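Local coordinates for protein chitinase (Thermococcus chitonophagus, PDB 5XSW) that probably hydrolyses chitin as an archaeal endochitinase, this part of a longer chain holding a glycan-binding helical domain and an N-terminal beta-rich domain, at residues G255-N258 with Q259-Y263. Numbering follows the deposited sequence.
Sequences GNFN and QIKAY. With PO4 (phosphate ion), chain E; PO4 (phosphate ion), chain M.
Gln259 and Asn256, three residues apart and so on the same flank of one helix, offer their amide N-H groups, side by side, to two oxygens of one phosphate ion, probably from the crystallisation liquor. Gln259 NE2 gives a short bond of 2.6 Å to O2 of the ion, while Asn256 ND2 reaches its O1 at 3.1 Å, with an N-H...O angle of 160°. The two amide planes are nearly perpendicular. In Gln259, CG lies anti to the backbone N (chi1 173°) and the chain runs on extended, which carries NE2 out to the anion. Ser299 binds OD1 of Asn256 and Ser254 of the second subunit binds OE1 of Gln259, consistent with both NH2 groups facing the ion. With an alanine at Gln259, the phosphate would probably lose a donor and that serine one of its partners. Asn258 turns instead to the second subunit, its OD1 bonding weakly to ND2 of Asn258 there; its CB lies 3.1 Å from Gln259 N. Beneath these side chains, Ile260 N bonds to Asn256 O at 2.9 Å and Ala262 N to Asn258 O at 3.0 Å. Gly255 N hydrogen-bonds O1 of a second phosphate at 3.0 Å. The i to i+4 bonding is that of an alpha-helix, here 254-263, which packs on helix 288-311 and, through Asn258 and Gln259, on the second subunit.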
ATOM      1  N   GLY A 255       1.138  -4.009   0.766  1.00 23.38           N
ATOM      2  CA  GLY A 255       0.762  -2.593   0.846  1.00 23.11           C
ATOM      3  C   GLY A 255       1.481  -1.806  -0.291  1.00 24.75           C
ATOM      4  O   GLY A 255       0.864  -1.040  -1.037  1.00 21.40           O
ATOM      5  N   ASN A 256       2.783  -2.007  -0.421  1.00 21.95           N
ATOM      6  CA  ASN A 256       3.561  -1.348  -1.507  1.00 23.87           C
ATOM      7  C   ASN A 256       3.060  -1.749  -2.888  1.00 25.06           C
ATOM      8  O   ASN A 256       2.913  -0.906  -3.784  1.00 20.46           O
ATOM      9  CB  ASN A 256       5.042  -1.685  -1.351  1.00 23.00           C
ATOM     10  CG  ASN A 256       5.920  -0.993  -2.439  1.00 28.62           C
ATOM     11  OD1 ASN A 256       6.272  -1.631  -3.407  1.00 27.32           O
ATOM     12  ND2 ASN A 256       6.275   0.284  -2.250  1.00 26.40           N
ATOM     13  N   PHE A 257       2.707  -3.037  -3.060  1.00 22.26           N
ATOM     14  CA  PHE A 257       2.103  -3.496  -4.329  1.00 20.10           C
ATOM     15  C   PHE A 257       0.810  -2.797  -4.627  1.00 23.63           C
ATOM     16  O   PHE A 257       0.532  -2.363  -5.775  1.00 20.81           O
ATOM     17  CB  PHE A 257       1.869  -5.048  -4.276  1.00 21.58           C
ATOM     18  CG  PHE A 257       1.462  -5.635  -5.572  1.00 23.50           C
ATOM     19  CD1 PHE A 257       2.429  -6.063  -6.476  1.00 25.23           C
ATOM     20  CD2 PHE A 257       0.104  -5.792  -5.896  1.00 23.90           C
ATOM     21  CE1 PHE A 257       2.072  -6.653  -7.745  1.00 23.82           C
ATOM     22  CE2 PHE A 257      -0.299  -6.394  -7.117  1.00 24.24           C
ATOM     23  CZ  PHE A 257       0.671  -6.803  -8.073  1.00 28.72           C
ATOM     24  N   ASN A 258      -0.052  -2.722  -3.614  1.00 20.22           N
ATOM     25  CA  ASN A 258      -1.322  -2.014  -3.757  1.00 20.34           C
ATOM     26  C   ASN A 258      -1.099  -0.540  -4.172  1.00 25.96           C
ATOM     27  O   ASN A 258      -1.786   0.013  -5.025  1.00 21.94           O
ATOM     28  CB  ASN A 258      -2.091  -2.076  -2.401  1.00 25.40           C
ATOM     29  CG  ASN A 258      -3.462  -1.352  -2.446  1.00 35.60           C
ATOM     30  OD1 ASN A 258      -3.548  -0.118  -2.396  1.00 33.80           O
ATOM     31  ND2 ASN A 258      -4.527  -2.126  -2.513  1.00 37.25           N
ATOM     32  N   GLN A 259      -0.128   0.081  -3.545  1.00 20.37           N
ATOM     33  CA  GLN A 259       0.146   1.497  -3.856  1.00 23.10           C
ATOM     34  C   GLN A 259       0.680   1.698  -5.307  1.00 24.29           C
ATOM     35  O   GLN A 259       0.248   2.617  -6.053  1.00 24.14           O
ATOM     36  CB  GLN A 259       1.139   2.016  -2.809  1.00 27.27           C
ATOM     37  CG  GLN A 259       1.683   3.417  -3.033  1.00 28.10           C
ATOM     38  CD  GLN A 259       2.717   3.747  -1.977  1.00 24.52           C
ATOM     39  OE1 GLN A 259       2.527   4.660  -1.173  1.00 34.78           O
ATOM     40  NE2 GLN A 259       3.750   2.944  -1.910  1.00 23.36           N
ATOM     41  N   ILE A 260       1.601   0.846  -5.754  1.00 22.96           N
ATOM     42  CA  ILE A 260       2.112   1.074  -7.123  1.00 24.55           C
ATOM     43  C   ILE A 260       1.113   0.687  -8.182  1.00 27.10           C
ATOM     44  O   ILE A 260       1.033   1.338  -9.228  1.00 23.86           O
ATOM     45  CB  ILE A 260       3.470   0.373  -7.399  1.00 29.99           C
ATOM     46  CG1 ILE A 260       3.364  -1.129  -7.321  1.00 30.27           C
ATOM     47  CG2 ILE A 260       4.548   0.949  -6.466  1.00 34.04           C
ATOM     48  CD1 ILE A 260       4.741  -1.841  -7.450  1.00 34.58           C
ATOM     49  N   LYS A 261       0.250  -0.292  -7.901  1.00 22.49           N
ATOM     50  CA  LYS A 261      -0.930  -0.489  -8.720  1.00 22.42           C
ATOM     51  C   LYS A 261      -1.809   0.777  -8.812  1.00 22.42           C
ATOM     52  O   LYS A 261      -2.287   1.165  -9.908  1.00 27.95           O
ATOM     53  CB  LYS A 261      -1.745  -1.681  -8.126  1.00 26.92           C
ATOM     54  CG  LYS A 261      -2.724  -2.316  -8.943  1.00 35.98           C
ATOM     55  CD  LYS A 261      -3.291  -3.584  -8.167  1.00 28.48           C
ATOM     56  CE  LYS A 261      -4.666  -3.842  -8.723  1.00 31.57           C
ATOM     57  NZ  LYS A 261      -5.195  -5.038  -7.999  1.00 38.19           N
ATOM     58  N   ALA A 262      -2.058   1.441  -7.687  1.00 19.75           N
ATOM     59  CA  ALA A 262      -2.866   2.681  -7.734  1.00 21.46           C
ATOM     60  C   ALA A 262      -2.164   3.784  -8.571  1.00 26.26           C
ATOM     61  O   ALA A 262      -2.789   4.515  -9.330  1.00 24.05           O
ATOM     62  CB  ALA A 262      -3.128   3.228  -6.289  1.00 23.90           C
ATOM     63  N   TYR A 263      -0.851   3.867  -8.427  1.00 23.44           N
ATOM     64  CA  TYR A 263      -0.086   4.945  -9.087  1.00 26.85           C
ATOM     65  C   TYR A 263       0.046   4.693 -10.583  1.00 30.19           C
ATOM     66  O   TYR A 263       0.235   5.623 -11.389  1.00 24.77           O
ATOM     67  CB  TYR A 263       1.317   5.073  -8.489  1.00 22.56           C
ATOM     68  CG  TYR A 263       1.403   5.569  -7.068  1.00 21.24           C
ATOM     69  CD1 TYR A 263       0.299   6.073  -6.403  1.00 19.92           C
ATOM     70  CD2 TYR A 263       2.625   5.500  -6.382  1.00 25.81           C
ATOM     71  CE1 TYR A 263       0.390   6.512  -5.068  1.00 20.62           C
ATOM     72  CE2 TYR A 263       2.743   5.967  -5.088  1.00 24.64           C
ATOM     73  CZ  TYR A 263       1.622   6.475  -4.441  1.00 28.26           C
ATOM     74  OH  TYR A 263       1.790   6.909  -3.158  1.00 32.07           O
TER
HETATM   75  P   PO4 E 901       6.235   3.024   0.604  0.86 31.01           P
HETATM   76  O1  PO4 E 901       5.931   1.571   0.586  0.86 33.58           O
HETATM   77  O2  PO4 E 901       5.859   3.773  -0.646  0.86 28.27           O
HETATM   78  O3  PO4 E 901       5.512   3.578   1.802  0.86 35.56           O
HETATM   79  O4  PO4 E 901       7.663   3.361   0.694  0.86 26.75           O
HETATM   80  P   PO4 M 901       0.769  -5.167   4.357  0.87 31.34           P
HETATM   81  O1  PO4 M 901       1.533  -5.723   3.198  0.87 34.90           O
HETATM   82  O2  PO4 M 901       1.073  -6.033   5.545  0.87 25.88           O
HETATM   83  O3  PO4 M 901      -0.722  -5.263   4.177  0.87 28.16           O
HETATM   84  O4  PO4 M 901       1.256  -3.788   4.559  0.87 34.22           O